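Local coordinates for protein urocanate hydratase (Paenibacillus sp. Soil724D2, PDB 7NED) that probably hydrates thiourocanate during bacterial ergothioneine catabolism, using NAD+ as cofactor, and also binds urocanate as a urocanase-family lyase, at residues V41-R50 with I118-Y129. Sequence-based numbering, arbitrary orientation.
Sequences VYAALAKAAR and IWGGLTAAAWQY. With URO ((2E)-3-(1H-imidazol-4-yl)acrylic acid), chain B; NAD (nicotinamide-adenine-dinucleotide), chain C.
Ile118 lays its CG1 branch across the aliphatic stem of Lys47, whose NZ runs on to Glu38 O. Trp119 takes the Lys47 N-H on its carbonyl (N to O 2.9 Å), and a water links Trp119 N to Leu45 O. The Trp119 indole swings out opposite its own backbone N (chi1 -179°) and reaches Ala43, where CZ3 meets Ala43 CB at 3.7 Å, while Leu45 CD2 packs against CE3. Gly121, whose positive phi suits a glycine, brings its CA to 3.5 Å from Ala46 CB. The next two backbone N-H groups, of Leu122 and Thr123, both grip the buried Tyr42 OH, the Thr123 N bond being the straighter (3.0 Å, 169°). These residues form one wall of the urocanate pocket of the urocanase fold, which Arg352 and Asp433 help to complete: Thr123 OG1 donates to carboxylate oxygen OAB of urocanate, and Ala43 N holds NAD O1N. Ala124 CB packs against both Val41 CB and Ala46 CB. Trp127 NE1 donates in its ring plane to a lone pair of Ala48 O (3.0 Å), which also accepts a hydrogen bond from a water that donates to Ala125 O as well. Tyr129 lies almost parallel to the Tyr42 ring (6°) but slid aside, centroids 4.8 Å apart, with Val41 CG1 against CD2; replacing Tyr129 by an alanine is likely to open a gap beside Val41 and leave the Tyr42 ring less firmly held beside urocanate.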
# COMPACT_ATOMS: atom_id res chain seq x y z
N VAL A 41 -0.95 16.02 16.25
CA VAL A 41 -0.18 17.09 15.61
C VAL A 41 -1.09 18.10 14.91
O VAL A 41 -0.94 19.31 15.10
CB VAL A 41 0.86 16.47 14.65
CG1 VAL A 41 1.70 17.58 13.97
CG2 VAL A 41 1.76 15.47 15.40
N TYR A 42 -2.06 17.63 14.13
CA TYR A 42 -2.91 18.54 13.38
C TYR A 42 -4.11 17.76 12.86
O TYR A 42 -4.24 16.54 13.10
CB TYR A 42 -2.09 19.23 12.27
CG TYR A 42 -1.74 18.35 11.09
CD1 TYR A 42 -0.72 17.42 11.17
CD2 TYR A 42 -2.44 18.45 9.91
CE1 TYR A 42 -0.38 16.62 10.06
CE2 TYR A 42 -2.14 17.66 8.81
CZ TYR A 42 -1.09 16.73 8.91
OH TYR A 42 -0.76 15.97 7.83
N ALA A 43 -5.00 18.46 12.16
CA ALA A 43 -6.12 17.80 11.47
C ALA A 43 -6.96 16.95 12.43
O ALA A 43 -7.46 15.87 12.08
CB ALA A 43 -5.62 16.95 10.31
N ALA A 44 -7.09 17.43 13.66
CA ALA A 44 -8.05 16.94 14.66
C ALA A 44 -7.61 15.64 15.31
O ALA A 44 -7.75 15.47 16.53
CB ALA A 44 -9.44 16.75 14.05
N LEU A 45 -7.10 14.70 14.52
CA LEU A 45 -6.70 13.44 15.14
C LEU A 45 -5.49 12.81 14.45
O LEU A 45 -5.26 11.60 14.61
CB LEU A 45 -7.89 12.48 15.17
CG LEU A 45 -8.33 11.88 13.83
CD1 LEU A 45 -9.27 10.67 14.10
CD2 LEU A 45 -9.04 12.92 12.91
N ALA A 46 -4.69 13.59 13.73
CA ALA A 46 -3.48 13.07 13.11
C ALA A 46 -2.41 12.98 14.19
O ALA A 46 -2.03 13.99 14.77
CB ALA A 46 -3.03 13.95 11.95
N LYS A 47 -1.94 11.77 14.48
CA LYS A 47 -1.12 11.57 15.66
C LYS A 47 0.32 11.24 15.28
O LYS A 47 0.59 10.62 14.24
CB LYS A 47 -1.72 10.45 16.50
CG LYS A 47 -3.06 10.84 17.14
CD LYS A 47 -3.50 9.84 18.18
CE LYS A 47 -4.69 10.30 19.01
NZ LYS A 47 -4.45 10.12 20.49
N ALA A 48 1.23 11.60 16.16
CA ALA A 48 2.65 11.34 15.95
C ALA A 48 3.05 9.92 16.31
O ALA A 48 4.12 9.48 15.89
CB ALA A 48 3.48 12.32 16.78
N ALA A 49 2.27 9.24 17.15
CA ALA A 49 2.57 7.87 17.57
C ALA A 49 1.27 7.28 18.07
O ALA A 49 0.30 8.00 18.28
CB ALA A 49 3.62 7.79 18.67
N ARG A 50 1.26 5.96 18.28
CA ARG A 50 -0.03 5.37 18.61
C ARG A 50 -0.45 5.74 20.03
O ARG A 50 -1.65 5.89 20.30
CB ARG A 50 -0.01 3.85 18.44
CG ARG A 50 -1.41 3.29 18.55
CD ARG A 50 -1.44 1.81 18.40
NE ARG A 50 -0.76 1.33 17.17
CZ ARG A 50 -0.69 0.05 16.84
NH1 ARG A 50 -1.25 -0.87 17.63
NH2 ARG A 50 -0.02 -0.33 15.75
N ILE A 118 -3.78 4.22 14.53
CA ILE A 118 -3.91 5.63 14.82
C ILE A 118 -4.05 6.15 13.37
O ILE A 118 -3.71 5.44 12.42
CB ILE A 118 -2.56 6.05 15.51
CG1 ILE A 118 -2.68 7.30 16.18
CG2 ILE A 118 -1.47 6.30 14.46
CD1 ILE A 118 -3.67 6.84 17.30
N TRP A 119 -4.63 7.31 13.16
CA TRP A 119 -4.47 7.99 11.86
C TRP A 119 -3.21 8.83 11.89
O TRP A 119 -3.00 9.58 12.84
CB TRP A 119 -5.64 8.92 11.51
CG TRP A 119 -5.52 9.61 10.17
CD1 TRP A 119 -5.19 9.04 8.97
CD2 TRP A 119 -5.74 11.00 9.89
NE1 TRP A 119 -5.20 9.98 7.97
CE2 TRP A 119 -5.54 11.19 8.50
CE3 TRP A 119 -6.07 12.11 10.67
CZ2 TRP A 119 -5.64 12.43 7.89
CZ3 TRP A 119 -6.19 13.35 10.07
CH2 TRP A 119 -5.99 13.50 8.69
N GLY A 120 -2.36 8.71 10.86
CA GLY A 120 -1.11 9.44 10.88
C GLY A 120 -1.13 10.79 10.19
O GLY A 120 -0.07 11.41 10.05
N GLY A 121 -2.30 11.28 9.78
CA GLY A 121 -2.33 12.42 8.89
C GLY A 121 -1.52 12.14 7.64
O GLY A 121 -1.39 10.99 7.18
N LEU A 122 -1.01 13.21 7.03
CA LEU A 122 0.04 13.02 6.04
C LEU A 122 1.40 13.10 6.70
O LEU A 122 2.19 12.14 6.63
CB LEU A 122 -0.08 14.08 4.92
CG LEU A 122 -1.41 14.08 4.18
CD1 LEU A 122 -1.41 15.00 2.96
CD2 LEU A 122 -1.77 12.65 3.78
N THR A 123 1.67 14.18 7.44
CA THR A 123 3.01 14.37 7.97
C THR A 123 3.11 14.19 9.48
O THR A 123 4.18 14.43 10.03
CB THR A 123 3.51 15.75 7.59
OG1 THR A 123 2.56 16.71 8.07
CG2 THR A 123 3.67 15.88 6.07
N ALA A 124 2.03 13.79 10.17
CA ALA A 124 2.10 13.69 11.63
C ALA A 124 2.89 12.45 12.06
O ALA A 124 3.89 12.55 12.78
CB ALA A 124 0.69 13.64 12.23
N ALA A 125 2.45 11.27 11.62
CA ALA A 125 3.10 10.06 12.14
C ALA A 125 4.46 9.82 11.53
O ALA A 125 5.22 8.99 12.05
CB ALA A 125 2.23 8.85 11.91
N ALA A 126 4.80 10.52 10.44
CA ALA A 126 6.14 10.44 9.88
C ALA A 126 7.02 11.60 10.33
O ALA A 126 8.19 11.65 9.95
CB ALA A 126 6.06 10.40 8.35
N TRP A 127 6.47 12.55 11.10
CA TRP A 127 7.21 13.55 11.87
C TRP A 127 7.72 14.57 10.85
O TRP A 127 8.86 15.05 10.94
CB TRP A 127 8.39 12.90 12.56
CG TRP A 127 7.93 11.82 13.50
CD1 TRP A 127 6.66 11.53 13.94
CD2 TRP A 127 8.68 10.62 13.68
NE1 TRP A 127 6.63 10.27 14.55
CE2 TRP A 127 7.87 9.70 14.39
CE3 TRP A 127 9.99 10.25 13.36
CZ2 TRP A 127 8.33 8.44 14.78
CZ3 TRP A 127 10.46 8.99 13.77
CH2 TRP A 127 9.63 8.10 14.46
N GLN A 128 6.91 14.87 9.83
CA GLN A 128 7.38 15.74 8.74
C GLN A 128 6.70 17.10 8.74
O GLN A 128 6.95 17.92 7.84
CB GLN A 128 7.21 15.02 7.38
CG GLN A 128 8.07 13.76 7.33
CD GLN A 128 7.70 12.74 6.23
OE1 GLN A 128 6.55 12.64 5.77
NE2 GLN A 128 8.70 11.92 5.86
N TYR A 129 5.85 17.34 9.73
CA TYR A 129 5.11 18.57 9.90
C TYR A 129 6.06 19.61 10.44
O TYR A 129 6.91 19.29 11.29
CB TYR A 129 3.97 18.29 10.87
CG TYR A 129 3.05 19.42 11.18
CD1 TYR A 129 2.04 19.76 10.30
CD2 TYR A 129 3.14 20.08 12.38
CE1 TYR A 129 1.17 20.80 10.61
CE2 TYR A 129 2.27 21.12 12.70
CZ TYR A 129 1.28 21.46 11.79
OH TYR A 129 0.41 22.49 12.06
OAA URO B . 2.18 20.33 5.42
CAI URO B . 1.89 19.38 6.26
OAB URO B . 2.61 19.06 7.13
CAC URO B . 0.64 18.63 6.11
CAD URO B . -0.19 18.93 5.14
CAJ URO B . -1.34 18.11 5.15
CAF URO B . -2.52 18.31 4.50
NAH URO B . -3.46 17.40 4.90
CAE URO B . -2.85 16.65 5.78
NAG URO B . -1.57 17.04 5.97
PA NAD C . -7.31 21.37 12.83
O1A NAD C . -8.37 20.40 13.33
O2A NAD C . -6.07 21.75 13.55
O5B NAD C . -8.16 22.84 12.83
C5B NAD C . -9.45 22.75 12.36
C4B NAD C . -10.10 24.15 12.76
O4B NAD C . -11.44 24.25 12.39
C3B NAD C . -10.02 24.15 14.32
O3B NAD C . -9.46 25.31 14.76
C2B NAD C . -11.53 24.06 14.73
O2B NAD C . -11.84 24.82 15.83
C1B NAD C . -12.14 24.78 13.53
N9A NAD C . -13.54 24.44 13.27
C8A NAD C . -14.19 23.21 13.37
N7A NAD C . -15.46 23.27 13.06
C5A NAD C . -15.67 24.59 12.71
C6A NAD C . -16.82 25.30 12.29
N6A NAD C . -18.01 24.68 12.13
N1A NAD C . -16.73 26.63 12.01
C2A NAD C . -15.52 27.20 12.21
N3A NAD C . -14.35 26.66 12.60
C4A NAD C . -14.47 25.34 12.85
O3 NAD C . -7.25 20.92 11.33
PN NAD C . -6.07 21.43 10.39
O1N NAD C . -4.70 20.83 10.47
O2N NAD C . -6.25 22.93 10.22
O5D NAD C . -6.54 20.88 8.83
C5D NAD C . -7.85 21.32 8.44
C4D NAD C . -8.22 20.65 7.14
O4D NAD C . -7.17 20.76 6.19
C3D NAD C . -8.25 19.08 7.54
O3D NAD C . -9.36 18.43 6.94
C2D NAD C . -6.92 18.51 6.93
O2D NAD C . -7.00 17.24 6.43
C1D NAD C . -7.06 19.45 5.69
N1N NAD C . -5.99 19.42 4.68
C2N NAD C . -6.02 18.23 3.98
C3N NAD C . -5.14 18.01 2.93
C7N NAD C . -5.21 16.63 2.25
O7N NAD C . -4.87 16.41 1.09
N7N NAD C . -5.62 15.56 3.04
C4N NAD C . -4.26 19.05 2.61
C5N NAD C . -4.28 20.24 3.34
C6N NAD C . -5.19 20.43 4.40
O HOH W 1 -5.82 8.90 15.09
O HOH W 2 4.77 7.10 14.28